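Local coordinates for phosphoenolpyruvate-protein phosphotransferase (Coxiella burnetii, PDB 3TRC) that probably transfers phosphate from phosphoenolpyruvate to a histidine of a partner protein, this chain being its GAF domain, at residues 47-52 and 70-75; 118-123 and 153-158; 111-116 and 135-140; 41-46 and 130-135. All blocks are in the same frame, centred on the assembly; numbering follows the deposited sequence. Where two conformers were deposited one is given.

Contact 1 of 4, residues 47-52 and 70-75; sequences ICDDVH and KLRLKF
Asp49 and Arg72 join the end of strand 42-49 to the edge strand 72-74 by a salt bridge, Arg72 NH1 lying 2.8 Å from Asp49 OD2 with an N-H...O angle of 163°. Asp49 OD2 sits at the edge of the guanidinium, close to its plane, while the carboxylate is turned 62° against it and accepts NH1 on its anti side. Arg72 NH2 adds a weak bond to the same oxygen at 3.4 Å. That oxygen has another donor: His52 ND1, 2.9 Å from Asp49 OD2, comes from above the carboxylate plane, so Asp49 is gripped by the side chains of both segments. A chi1 of -176° swings the Asp49 carboxylate away from its own amide, to where arginine and histidine converge.

Further along, the Phe75 ring is met obliquely by Cys48, whose CB is 4.0 Å from Phe75 CZ and whose sulfur makes a sulfur-aromatic contact. Asp50 OD1 approaches the ring edge, 3.5 Å from Phe75 CZ. In the next shell lies strand 54-61, between the two strands in the sheet: its Glu54 forms salt bridges with Arg72 and Lys74, and its Tyr55, a sodium ligand, meets the Phe75 ring.

Shared between Asp49 and Glu54, the charge of Arg72 ties the 49-52 turn to the sheet edge, and the two donors on Asp49 OD2 would be expected to stabilise its negative charge.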
loop_
_atom_site.group_PDB
_atom_site.type_symbol
_atom_site.label_atom_id
_atom_site.label_comp_id
_atom_site.label_asym_id
_atom_site.label_seq_id
_atom_site.Cartn_x
_atom_site.Cartn_y
_atom_site.Cartn_z
ATOM N N ILE A 47 9.654 3.166 17.146
ATOM C CA ILE A 47 10.772 3.109 16.216
ATOM C C ILE A 47 12.027 2.646 16.951
ATOM O O ILE A 47 12.261 3.028 18.099
ATOM C CB ILE A 47 10.996 4.470 15.528
ATOM C CG1 ILE A 47 9.782 4.815 14.657
ATOM C CG2 ILE A 47 12.248 4.438 14.667
ATOM C CD1 ILE A 47 10.010 5.996 13.733
ATOM N N CYS A 48 12.819 1.801 16.294
ATOM C CA CYS A 48 14.055 1.305 16.893
ATOM C C CYS A 48 15.089 2.403 17.081
ATOM O O CYS A 48 15.341 3.200 16.172
ATOM C CB CYS A 48 14.665 0.210 16.025
ATOM S SG CYS A 48 13.662 -1.257 15.894
ATOM N N ASP A 49 15.689 2.426 18.268
ATOM C CA ASP A 49 16.835 3.280 18.570
ATOM C C ASP A 49 18.001 2.328 18.780
ATOM O O ASP A 49 18.257 1.882 19.895
ATOM C CB ASP A 49 16.564 4.095 19.843
ATOM C CG ASP A 49 17.680 5.074 20.170
ATOM O OD1 ASP A 49 18.733 5.041 19.498
ATOM O OD2 ASP A 49 17.503 5.876 21.110
ATOM N N ASP A 50 18.689 1.989 17.692
ATOM C CA ASP A 50 19.688 0.930 17.732
ATOM C C ASP A 50 20.866 1.230 18.656
ATOM O O ASP A 50 21.405 0.319 19.272
ATOM C CB ASP A 50 20.162 0.569 16.319
ATOM C CG ASP A 50 19.068 -0.097 15.492
ATOM O OD1 ASP A 50 18.237 -0.818 16.073
ATOM O OD2 ASP A 50 19.041 0.095 14.261
ATOM N N VAL A 51 21.254 2.497 18.771
ATOM C CA VAL A 51 22.368 2.853 19.652
ATOM C C VAL A 51 22.109 2.504 21.126
ATOM O O VAL A 51 23.013 2.034 21.827
ATOM C CB VAL A 51 22.759 4.344 19.525
ATOM C CG1 VAL A 51 21.582 5.233 19.849
ATOM C CG2 VAL A 51 23.932 4.667 20.444
ATOM N N HIS A 52 20.883 2.733 21.593
ATOM C CA HIS A 52 20.539 2.473 22.988
ATOM C C HIS A 52 19.835 1.129 23.184
ATOM O O HIS A 52 19.538 0.741 24.315
ATOM C CB HIS A 52 19.663 3.599 23.542
ATOM C CG HIS A 52 20.327 4.941 23.521
ATOM N ND1 HIS A 52 19.938 5.954 22.671
ATOM C CD2 HIS A 52 21.364 5.431 24.241
ATOM C CE1 HIS A 52 20.704 7.012 22.871
ATOM N NE2 HIS A 52 21.576 6.721 23.819
ATOM N N LYS A 70 9.184 9.610 24.364
ATOM C CA LYS A 70 9.751 9.381 25.695
ATOM C C LYS A 70 9.746 7.913 26.145
ATOM O O LYS A 70 10.736 7.423 26.683
ATOM C CB LYS A 70 9.009 10.237 26.730
ATOM C CG LYS A 70 9.011 11.731 26.424
ATOM C CD LYS A 70 10.433 12.282 26.420
ATOM C CE LYS A 70 10.468 13.754 26.049
ATOM N NZ LYS A 70 11.868 14.260 25.948
ATOM N N LEU A 71 8.629 7.220 25.954
ATOM C CA LEU A 71 8.518 5.834 26.396
ATOM C C LEU A 71 9.510 4.947 25.652
ATOM O O LEU A 71 9.500 4.889 24.426
ATOM C CB LEU A 71 7.096 5.317 26.188
ATOM C CG LEU A 71 6.873 3.850 26.561
ATOM C CD1 LEU A 71 7.136 3.617 28.043
ATOM C CD2 LEU A 71 5.465 3.427 26.185
ATOM N N ARG A 72 10.366 4.265 26.407
ATOM C CA ARG A 72 11.390 3.400 25.833
ATOM C C ARG A 72 11.283 1.986 26.391
ATOM O O ARG A 72 11.122 1.788 27.598
ATOM C CB ARG A 72 12.787 3.984 26.087
ATOM C CG ARG A 72 13.041 5.258 25.303
ATOM C CD ARG A 72 14.292 6.006 25.739
ATOM N NE ARG A 72 14.573 7.069 24.782
ATOM C CZ ARG A 72 15.286 6.897 23.674
ATOM N NH1 ARG A 72 15.821 5.711 23.402
ATOM N NH2 ARG A 72 15.476 7.913 22.846
ATOM N N LEU A 73 11.363 1.004 25.500
ATOM C CA LEU A 73 11.258 -0.399 25.876
ATOM C C LEU A 73 12.496 -1.113 25.359
ATOM O O LEU A 73 12.885 -0.921 24.213
ATOM C CB LEU A 73 10.003 -1.017 25.259
ATOM C CG LEU A 73 8.672 -0.364 25.639
ATOM C CD1 LEU A 73 7.526 -0.994 24.848
ATOM C CD2 LEU A 73 8.426 -0.480 27.131
ATOM N N LYS A 74 13.120 -1.933 26.196
ATOM C CA LYS A 74 14.366 -2.587 25.808
ATOM C C LYS A 74 14.164 -3.659 24.745
ATOM O O LYS A 74 13.189 -4.417 24.786
ATOM C CB LYS A 74 15.058 -3.197 27.031
ATOM C CG LYS A 74 15.539 -2.174 28.046
ATOM C CD LYS A 74 16.657 -1.325 27.472
ATOM C CE LYS A 74 17.271 -0.428 28.535
ATOM N NZ LYS A 74 18.361 0.420 27.973
ATOM N N PHE A 75 15.086 -3.721 23.790
ATOM C CA PHE A 75 15.071 -4.790 22.800
ATOM C C PHE A 75 14.994 -6.136 23.521
ATOM O O PHE A 75 15.678 -6.354 24.521
ATOM C CB PHE A 75 16.338 -4.777 21.934
ATOM C CG PHE A 75 16.399 -3.662 20.913
ATOM C CD1 PHE A 75 15.336 -2.796 20.725
ATOM C CD2 PHE A 75 17.537 -3.498 20.132
ATOM C CE1 PHE A 75 15.406 -1.782 19.778
ATOM C CE2 PHE A 75 17.616 -2.486 19.185
ATOM C CZ PHE A 75 16.548 -1.623 19.011
#

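Contact 2 of 4, residues 118-123 and 153-158; sequences IPIIEQ and IHLAAE
Ile120 projects from strand 118-122 onto helix 153-158, and its CG2 branch makes the closest side-chain packing with Ala156. From CB the chain divides: CG2, anti to the backbone N, reaches over the helix, where it lies 3.5 Å from Ala156 CA, tighter than usual for two carbons. The same methyl stands 3.6 Å from Ala156 CB and, more loosely, 4.4 Å from Leu155 CB. The other branch, CG1, lies beside the backbone N and ends in CD1 near Leu45 of strand 42-49, across the intervening strand 125-134. Ala156 CB answers from the helix side, pointing at the strand and resting 3.3 Å from Ile121 O.

Strand and helix axes approach to 6.9 Å at an angle of 51°, close spacing compatible with the small alanine at the point of contact. Glu122 closes the outer end: bent at chi2 (72°), its chain turns OE1 back over the helix, near the backbone of Ala156 and Ala157. A water 2.9 Å from Glu122 OE1 and 3.1 Å from Ile153 O can bridge the two, though not necessarily both at once. Asn18 of the second subunit packs on Glu122, Ile153 and Ala157, placing this end beside the dimer interface.

Helix 142-164 is thus laid on the sheet of the GAF domain by apolar contact, without a direct hydrogen bond between the segments; the polar link is at most this water.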
loop_
_atom_site.group_PDB
_atom_site.type_symbol
_atom_site.label_atom_id
_atom_site.label_comp_id
_atom_site.label_asym_id
_atom_site.label_seq_id
_atom_site.Cartn_x
_atom_site.Cartn_y
_atom_site.Cartn_z
ATOM N N ILE A 118 2.946 -6.036 15.306
ATOM C CA ILE A 118 3.426 -6.253 13.950
ATOM C C ILE A 118 4.804 -5.635 13.740
ATOM O O ILE A 118 5.007 -4.444 13.979
ATOM C CB ILE A 118 2.424 -5.661 12.938
ATOM C CG1 ILE A 118 1.091 -6.397 13.048
ATOM C CG2 ILE A 118 2.969 -5.722 11.521
ATOM C CD1 ILE A 118 0.117 -6.015 11.998
ATOM N N PRO A 119 5.763 -6.443 13.285
ATOM C CA PRO A 119 7.099 -5.897 13.059
ATOM C C PRO A 119 7.107 -5.020 11.817
ATOM O O PRO A 119 6.472 -5.343 10.809
ATOM C CB PRO A 119 7.956 -7.149 12.851
ATOM C CG PRO A 119 7.005 -8.153 12.300
ATOM C CD PRO A 119 5.677 -7.872 12.937
ATOM N N ILE A 120 7.802 -3.894 11.911
ATOM C CA ILE A 120 7.949 -2.998 10.772
ATOM C C ILE A 120 9.331 -3.233 10.203
ATOM O O ILE A 120 10.332 -2.859 10.812
ATOM C CB ILE A 120 7.777 -1.526 11.184
ATOM C CG1 ILE A 120 6.382 -1.310 11.798
ATOM C CG2 ILE A 120 7.994 -0.613 9.982
ATOM C CD1 ILE A 120 6.138 0.094 12.342
ATOM N N ILE A 121 9.379 -3.883 9.043
ATOM C CA ILE A 121 10.626 -4.385 8.488
ATOM C C ILE A 121 10.836 -3.861 7.076
ATOM O O ILE A 121 9.955 -3.968 6.222
ATOM C CB ILE A 121 10.627 -5.933 8.446
ATOM C CG1 ILE A 121 10.359 -6.505 9.840
ATOM C CG2 ILE A 121 11.944 -6.459 7.874
ATOM C CD1 ILE A 121 10.063 -7.993 9.855
ATOM N N GLU A 122 12.006 -3.283 6.846
ATOM C CA GLU A 122 12.378 -2.800 5.528
ATOM C C GLU A 122 13.467 -3.699 4.979
ATOM O O GLU A 122 14.588 -3.701 5.483
ATOM C CB GLU A 122 12.874 -1.358 5.607
ATOM C CG GLU A 122 13.508 -0.847 4.323
ATOM C CD GLU A 122 12.494 -0.604 3.222
ATOM O OE1 GLU A 122 11.277 -0.680 3.499
ATOM O OE2 GLU A 122 12.919 -0.335 2.080
ATOM N N GLN A 123 13.124 -4.472 3.953
ATOM C CA GLN A 123 14.069 -5.392 3.328
ATOM C C GLN A 123 14.899 -6.177 4.343
ATOM O O GLN A 123 16.123 -6.214 4.255
ATOM C CB GLN A 123 14.994 -4.637 2.374
ATOM C CG GLN A 123 14.290 -4.077 1.154
ATOM C CD GLN A 123 15.262 -3.543 0.124
ATOM O OE1 GLN A 123 15.100 -3.770 -1.073
ATOM N NE2 GLN A 123 16.282 -2.827 0.586
ATOM N N ILE A 153 4.218 -2.499 5.816
ATOM C CA ILE A 153 5.174 -2.449 4.715
ATOM C C ILE A 153 5.337 -1.007 4.248
ATOM O O ILE A 153 6.445 -0.548 3.973
ATOM C CB ILE A 153 4.724 -3.340 3.547
ATOM C CG1 ILE A 153 4.617 -4.789 4.030
ATOM C CG2 ILE A 153 5.690 -3.224 2.378
ATOM C CD1 ILE A 153 3.974 -5.730 3.048
ATOM N N HIS A 154 4.219 -0.293 4.179
ATOM C CA HIS A 154 4.218 1.107 3.778
ATOM C C HIS A 154 4.964 1.932 4.826
ATOM O O HIS A 154 5.802 2.766 4.496
ATOM C CB HIS A 154 2.770 1.588 3.637
ATOM C CG HIS A 154 2.601 2.818 2.801
ATOM N ND1 HIS A 154 3.665 3.526 2.276
ATOM C CD2 HIS A 154 1.486 3.470 2.399
ATOM C CE1 HIS A 154 3.209 4.557 1.590
ATOM N NE2 HIS A 154 1.888 4.548 1.649
ATOM N N LEU A 155 4.649 1.697 6.098
ATOM C CA LEU A 155 5.308 2.405 7.190
ATOM C C LEU A 155 6.817 2.184 7.185
ATOM O O LEU A 155 7.586 3.109 7.452
ATOM C CB LEU A 155 4.716 1.985 8.533
ATOM C CG LEU A 155 3.213 2.254 8.668
ATOM C CD1 LEU A 155 2.706 1.774 10.014
ATOM C CD2 LEU A 155 2.918 3.732 8.480
ATOM N N ALA A 156 7.241 0.961 6.885
ATOM C CA ALA A 156 8.669 0.654 6.808
ATOM C C ALA A 156 9.352 1.518 5.754
ATOM O O ALA A 156 10.433 2.072 5.985
ATOM C CB ALA A 156 8.887 -0.828 6.511
ATOM N N ALA A 157 8.717 1.640 4.592
ATOM C CA ALA A 157 9.275 2.444 3.512
ATOM C C ALA A 157 9.357 3.908 3.914
ATOM O O ALA A 157 10.338 4.586 3.625
ATOM C CB ALA A 157 8.443 2.289 2.242
ATOM N N GLU A 158 8.319 4.396 4.580
ATOM C CA GLU A 158 8.291 5.786 5.019
ATOM C C GLU A 158 9.381 6.080 6.052
ATOM O O GLU A 158 10.052 7.107 5.986
ATOM C CB GLU A 158 6.901 6.146 5.547
ATOM C CG GLU A 158 5.802 6.000 4.488
ATOM C CD GLU A 158 5.958 6.987 3.339
ATOM O OE1 GLU A 158 6.141 8.185 3.617
ATOM O OE2 GLU A 158 5.909 6.566 2.162
HETATM O O HOH W 1 8.850 -1.925 2.564
#

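Contact 3 of 4, residues 111-116 and 135-140; sequences DYHGFL and LESHHF
Leu116 CB lies over one face of the Phe140 ring, 4.0 Å from its centroid and 30° off the normal, a CH-pi contact in the tightly packed half of this junction. The ring stands with its edge to the strand, Phe140 CE2 being 3.6 Å from Phe115 N. Phe140 CG is anti to its carbonyl carbon (chi1 -70°), which turns the ring back from the loop onto residues 114-116; Ile132 and Gln134 of strand 125-134 also touch it.

Gly114 forms the middle of the close part. Its N donates to Glu136 O at 3.0 Å, and its CA makes a C-H...O contact with His138 O at 3.3 Å, bringing the loop backbone directly against it. His113 and Gly114 together face Gln134 in a classic beta bulge.

Whereas Leu116, Phe140 and Gly114 are buried, Leu135 and Ser137 lie exposed on the solvent side. Leu135 still sends CD2 inward, 3.7 Å from Tyr112 CD1 and touching Asp111 O. His113 stands between the two regions: its ring edge meets Leu135 O, with CD2 3.3 Å away, Ser137 OG lies 3.3 Å from His113 CB, and ND1 is hydrogen-bonded to Asp94.

An inverse gamma turn centred on Ser137 kinks the loop leading from strand 125-134 to helix 142-164. The chemistry is therefore divided: aromatic burial secures the helix-proximal end, whereas one backbone hydrogen bond, from Gly114 N to Glu136 O, ties the loop to the bulge, with van der Waals contacts around it.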
loop_
_atom_site.group_PDB
_atom_site.type_symbol
_atom_site.label_atom_id
_atom_site.label_comp_id
_atom_site.label_asym_id
_atom_site.label_seq_id
_atom_site.Cartn_x
_atom_site.Cartn_y
_atom_site.Cartn_z
ATOM N N ASP A 111 -7.352 -0.971 30.550
ATOM C CA ASP A 111 -7.078 -2.402 30.619
ATOM C C ASP A 111 -7.355 -3.099 29.291
ATOM O O ASP A 111 -8.449 -3.617 29.069
ATOM C CB ASP A 111 -7.908 -3.057 31.723
ATOM C CG ASP A 111 -7.334 -2.815 33.103
ATOM O OD1 ASP A 111 -6.097 -2.917 33.259
ATOM O OD2 ASP A 111 -8.120 -2.523 34.030
ATOM N N TYR A 112 -6.356 -3.124 28.418
ATOM C CA TYR A 112 -6.513 -3.782 27.124
ATOM C C TYR A 112 -6.265 -5.276 27.228
ATOM O O TYR A 112 -5.579 -5.748 28.139
ATOM C CB TYR A 112 -5.580 -3.171 26.076
ATOM C CG TYR A 112 -5.748 -1.684 25.936
ATOM C CD1 TYR A 112 -6.938 -1.142 25.468
ATOM C CD2 TYR A 112 -4.722 -0.815 26.281
ATOM C CE1 TYR A 112 -7.101 0.222 25.344
ATOM C CE2 TYR A 112 -4.874 0.550 26.157
ATOM C CZ TYR A 112 -6.063 1.065 25.691
ATOM O OH TYR A 112 -6.211 2.428 25.573
ATOM N N HIS A 113 -6.835 -6.019 26.289
ATOM C CA HIS A 113 -6.676 -7.462 26.270
ATOM C C HIS A 113 -6.270 -7.940 24.886
ATOM O O HIS A 113 -5.166 -8.447 24.711
ATOM C CB HIS A 113 -7.953 -8.144 26.764
ATOM C CG HIS A 113 -8.248 -7.863 28.203
ATOM N ND1 HIS A 113 -7.763 -8.648 29.227
ATOM C CD2 HIS A 113 -8.942 -6.862 28.794
ATOM C CE1 HIS A 113 -8.163 -8.154 30.386
ATOM N NE2 HIS A 113 -8.879 -7.069 30.152
ATOM N N GLY A 114 -7.150 -7.763 23.903
ATOM C CA GLY A 114 -6.820 -8.102 22.528
ATOM C C GLY A 114 -5.573 -7.354 22.094
ATOM O O GLY A 114 -5.415 -6.180 22.418
ATOM N N PHE A 115 -4.697 -8.030 21.353
ATOM C CA PHE A 115 -3.368 -7.499 21.030
ATOM C C PHE A 115 -2.923 -7.950 19.644
ATOM O O PHE A 115 -2.991 -9.135 19.311
ATOM C CB PHE A 115 -2.354 -7.985 22.080
ATOM C CG PHE A 115 -0.923 -7.574 21.819
ATOM C CD1 PHE A 115 -0.098 -8.333 20.993
ATOM C CD2 PHE A 115 -0.379 -6.469 22.460
ATOM C CE1 PHE A 115 1.231 -7.968 20.777
ATOM C CE2 PHE A 115 0.950 -6.095 22.249
ATOM C CZ PHE A 115 1.754 -6.848 21.407
ATOM N N LEU A 116 -2.481 -7.003 18.828
ATOM C CA LEU A 116 -1.825 -7.348 17.572
ATOM C C LEU A 116 -0.538 -6.554 17.466
ATOM O O LEU A 116 -0.562 -5.328 17.357
ATOM C CB LEU A 116 -2.730 -7.052 16.372
ATOM C CG LEU A 116 -2.122 -7.317 14.989
ATOM C CD1 LEU A 116 -1.678 -8.768 14.859
ATOM C CD2 LEU A 116 -3.128 -6.961 13.894
ATOM N N LEU A 135 -10.023 -3.348 24.102
ATOM C CA LEU A 135 -10.538 -3.715 25.410
ATOM C C LEU A 135 -11.129 -5.124 25.419
ATOM O O LEU A 135 -11.018 -5.838 26.417
ATOM C CB LEU A 135 -11.589 -2.695 25.852
ATOM C CG LEU A 135 -11.082 -1.259 26.015
ATOM C CD1 LEU A 135 -12.240 -0.271 26.040
ATOM C CD2 LEU A 135 -10.218 -1.123 27.264
ATOM N N GLU A 136 -11.759 -5.523 24.315
ATOM C CA GLU A 136 -12.357 -6.849 24.232
ATOM C C GLU A 136 -11.254 -7.890 24.259
ATOM O O GLU A 136 -10.163 -7.662 23.725
ATOM C CB GLU A 136 -13.168 -7.008 22.941
ATOM C CG GLU A 136 -14.393 -6.114 22.844
ATOM C CD GLU A 136 -15.611 -6.710 23.520
ATOM O OE1 GLU A 136 -15.617 -7.935 23.769
ATOM O OE2 GLU A 136 -16.566 -5.954 23.801
ATOM N N SER A 137 -11.530 -9.030 24.879
ATOM C CA SER A 137 -10.578 -10.134 24.872
ATOM C C SER A 137 -10.761 -10.960 23.600
ATOM O O SER A 137 -11.115 -12.139 23.647
ATOM C CB SER A 137 -10.738 -11.006 26.123
ATOM O OG SER A 137 -10.376 -10.284 27.290
ATOM N N HIS A 138 -10.527 -10.315 22.461
ATOM C CA HIS A 138 -10.659 -10.947 21.157
ATOM C C HIS A 138 -9.358 -10.774 20.420
ATOM O O HIS A 138 -8.778 -9.690 20.436
ATOM C CB HIS A 138 -11.730 -10.241 20.321
ATOM C CG HIS A 138 -13.120 -10.409 20.840
ATOM N ND1 HIS A 138 -14.213 -9.830 20.231
ATOM C CD2 HIS A 138 -13.598 -11.088 21.909
ATOM C CE1 HIS A 138 -15.305 -10.146 20.905
ATOM N NE2 HIS A 138 -14.959 -10.903 21.929
ATOM N N HIS A 139 -8.902 -11.812 19.740
ATOM C CA HIS A 139 -7.788 -11.603 18.835
ATOM C C HIS A 139 -8.284 -10.836 17.609
ATOM O O HIS A 139 -9.475 -10.543 17.484
ATOM C CB HIS A 139 -7.128 -12.924 18.444
ATOM C CG HIS A 139 -7.959 -13.777 17.542
ATOM N ND1 HIS A 139 -8.889 -14.677 18.016
ATOM C CD2 HIS A 139 -7.992 -13.876 16.192
ATOM C CE1 HIS A 139 -9.461 -15.292 16.996
ATOM N NE2 HIS A 139 -8.936 -14.823 15.879
ATOM N N PHE A 140 -7.362 -10.488 16.721
ATOM C CA PHE A 140 -7.713 -9.754 15.514
ATOM C C PHE A 140 -7.937 -10.705 14.347
ATOM O O PHE A 140 -7.160 -11.634 14.130
ATOM C CB PHE A 140 -6.646 -8.697 15.194
ATOM C CG PHE A 140 -6.639 -7.547 16.167
ATOM C CD1 PHE A 140 -7.234 -6.340 15.837
ATOM C CD2 PHE A 140 -6.063 -7.689 17.424
ATOM C CE1 PHE A 140 -7.247 -5.286 16.738
ATOM C CE2 PHE A 140 -6.063 -6.640 18.324
ATOM C CZ PHE A 140 -6.658 -5.438 17.982
#

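Contact 4 of 4, residues 41-46 and 130-135; sequences DACSLF and LVIQQL
Strands 42-46 and 130-134 run antiparallel at 167°, with axes 4.7 Å apart, and Ala42/Gln133 and Ser44/Val131 are hydrogen-bonded pairs alternating with the non-hydrogen-bonded pairs Cys43/Ile132 and Leu45/Leu130. At one end a classic beta bulge sets Asp41 and Ala42 both against Gln133, whose O accepts from Asp41 N at 3.0 Å and from Ala42 N at 3.1 Å.

Asp41 OD2 then receives the backbone N of Leu135 at 2.8 Å through its anti lone pair, almost straight at 171°. In one of its two conformers Cys43 brings SG 3.7 Å from Leu130 CD1 and near Ile132 CG1, contacts that remain provisional. A disulfide between Cys43 and Cys35 of helix 23-37 is known for this protein.

The other face carries Ala42, Ser44, Val131 and Gln133, with Phe46 CE1 4.1 Å from Val131 CG2. A water accepts from Ser44 OG and donates to Gln133 OE1, each at 2.8 Å, and also donates to Val131 O; Ser44 OG is further bonded to Thr60.

Cys43 and Leu45 thus pack on helix 23-37, while the opposite face is mixed, apolar beside Phe46 and polar around the water, and Asp41 holds the Leu135 amide beside the bulge.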
loop_
_atom_site.group_PDB
_atom_site.type_symbol
_atom_site.label_atom_id
_atom_site.label_comp_id
_atom_site.label_asym_id
_atom_site.label_seq_id
_atom_site.Cartn_x
_atom_site.Cartn_y
_atom_site.Cartn_z
ATOM N N ASP A 41 -9.075 0.156 20.097
ATOM C CA ASP A 41 -9.106 1.138 21.181
ATOM C C ASP A 41 -7.787 1.861 21.421
ATOM O O ASP A 41 -7.778 2.974 21.944
ATOM C CB ASP A 41 -9.621 0.499 22.465
ATOM C CG ASP A 41 -10.969 -0.145 22.271
ATOM O OD1 ASP A 41 -11.901 0.554 21.812
ATOM O OD2 ASP A 41 -11.087 -1.355 22.531
ATOM N N ALA A 42 -6.681 1.241 21.022
ATOM C CA ALA A 42 -5.390 1.907 21.076
ATOM C C ALA A 42 -4.493 1.434 19.940
ATOM O O ALA A 42 -4.588 0.298 19.487
ATOM C CB ALA A 42 -4.713 1.679 22.434
ATOM N N CYS A 43 -3.650 2.330 19.450
ATOM C CA CYS A 43 -2.673 1.966 18.442
ATOM C C CYS A 43 -1.438 2.806 18.684
ATOM O O CYS A 43 -1.531 4.018 18.859
ATOM C CB CYS A 43 -3.219 2.192 17.032
ATOM S SG CYS A 43 -2.084 1.692 15.727
ATOM N N SER A 44 -0.288 2.146 18.714
ATOM C CA SER A 44 0.982 2.805 18.988
ATOM C C SER A 44 2.031 2.378 17.977
ATOM O O SER A 44 2.002 1.255 17.475
ATOM C CB SER A 44 1.467 2.466 20.406
ATOM O OG SER A 44 0.501 2.865 21.371
ATOM N N LEU A 45 2.958 3.282 17.686
ATOM C CA LEU A 45 4.026 2.995 16.743
ATOM C C LEU A 45 5.353 3.300 17.419
ATOM O O LEU A 45 5.554 4.396 17.938
ATOM C CB LEU A 45 3.845 3.831 15.471
ATOM C CG LEU A 45 4.642 3.386 14.243
ATOM C CD1 LEU A 45 3.971 3.868 12.966
ATOM C CD2 LEU A 45 6.080 3.869 14.325
ATOM N N PHE A 46 6.233 2.303 17.443
ATOM C CA PHE A 46 7.544 2.432 18.059
ATOM C C PHE A 46 8.590 2.396 16.968
ATOM O O PHE A 46 8.444 1.669 15.983
ATOM C CB PHE A 46 7.810 1.264 19.014
ATOM C CG PHE A 46 6.945 1.266 20.245
ATOM C CD1 PHE A 46 5.690 0.688 20.231
ATOM C CD2 PHE A 46 7.407 1.832 21.427
ATOM C CE1 PHE A 46 4.898 0.678 21.373
ATOM C CE2 PHE A 46 6.623 1.835 22.567
ATOM C CZ PHE A 46 5.374 1.256 22.548
ATOM N N LEU A 130 4.483 -1.930 15.245
ATOM C CA LEU A 130 3.133 -1.376 15.285
ATOM C C LEU A 130 2.307 -2.212 16.256
ATOM O O LEU A 130 2.259 -3.433 16.143
ATOM C CB LEU A 130 2.515 -1.410 13.883
ATOM C CG LEU A 130 1.054 -0.981 13.727
ATOM C CD1 LEU A 130 0.939 0.513 13.961
ATOM C CD2 LEU A 130 0.524 -1.348 12.340
ATOM N N VAL A 131 1.671 -1.553 17.222
ATOM C CA VAL A 131 0.947 -2.264 18.273
ATOM C C VAL A 131 -0.503 -1.808 18.307
ATOM O O VAL A 131 -0.781 -0.630 18.528
ATOM C CB VAL A 131 1.561 -2.040 19.670
ATOM C CG1 VAL A 131 0.725 -2.761 20.734
ATOM C CG2 VAL A 131 3.007 -2.517 19.718
ATOM N N ILE A 132 -1.416 -2.751 18.099
ATOM C CA ILE A 132 -2.843 -2.458 18.096
ATOM C C ILE A 132 -3.493 -3.197 19.269
ATOM O O ILE A 132 -3.231 -4.371 19.490
ATOM C CB ILE A 132 -3.510 -2.886 16.763
ATOM C CG1 ILE A 132 -2.764 -2.297 15.558
ATOM C CG2 ILE A 132 -4.965 -2.447 16.737
ATOM C CD1 ILE A 132 -1.719 -3.231 14.960
ATOM N N GLN A 133 -4.318 -2.496 20.037
ATOM C CA GLN A 133 -4.908 -3.096 21.228
ATOM C C GLN A 133 -6.392 -2.803 21.302
ATOM O O GLN A 133 -6.869 -1.820 20.748
ATOM C CB GLN A 133 -4.215 -2.571 22.487
ATOM C CG GLN A 133 -2.693 -2.728 22.460
ATOM C CD GLN A 133 -2.020 -2.150 23.693
ATOM O OE1 GLN A 133 -1.565 -1.000 23.691
ATOM N NE2 GLN A 133 -1.953 -2.945 24.755
ATOM N N GLN A 134 -7.128 -3.677 21.976
ATOM C CA GLN A 134 -8.539 -3.419 22.209
ATOM C C GLN A 134 -8.949 -3.924 23.581
ATOM O O GLN A 134 -8.298 -4.795 24.157
ATOM C CB GLN A 134 -9.414 -4.025 21.105
ATOM C CG GLN A 134 -9.202 -5.500 20.861
ATOM C CD GLN A 134 -9.772 -5.946 19.525
ATOM O OE1 GLN A 134 -10.296 -5.137 18.757
ATOM N NE2 GLN A 134 -9.674 -7.237 19.246
ATOM N N LEU A 135 -10.023 -3.348 24.102
ATOM C CA LEU A 135 -10.538 -3.715 25.410
ATOM C C LEU A 135 -11.129 -5.124 25.419
ATOM O O LEU A 135 -11.018 -5.838 26.417
ATOM C CB LEU A 135 -11.589 -2.695 25.852
ATOM C CG LEU A 135 -11.082 -1.259 26.015
ATOM C CD1 LEU A 135 -12.240 -0.271 26.040
ATOM C CD2 LEU A 135 -10.218 -1.123 27.264
HETATM O O HOH W 2 -1.108 0.608 21.454
#

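How the contacts relate
All four contacts lie in one GAF domain and reach its six-stranded antiparallel sheet. Contact 4 joins the central strands 42-49 and 125-134. Contact 1 lies farther along strand 42-49, its centre about 17 Å from that of contact 4; Leu71 and Leu73 pack on Phe46 between them. Contacts 2 and 3 use opposite ends of strand 114-122, their centres about 23 Å apart, while contact 3 is about 10 Å from contact 4 and shares Leu135 with it. The centres of contacts 2 and 4 are about 16 Å apart; Leu155 packs on Leu45, and Ile118 is probably hydrogen-bonded to Leu130. Along the chain, contact 1 closes within the span of contact 4, whereas contacts 2, 3 and 4 interleave. Helix 142-164 thereby covers the sheet's central strands.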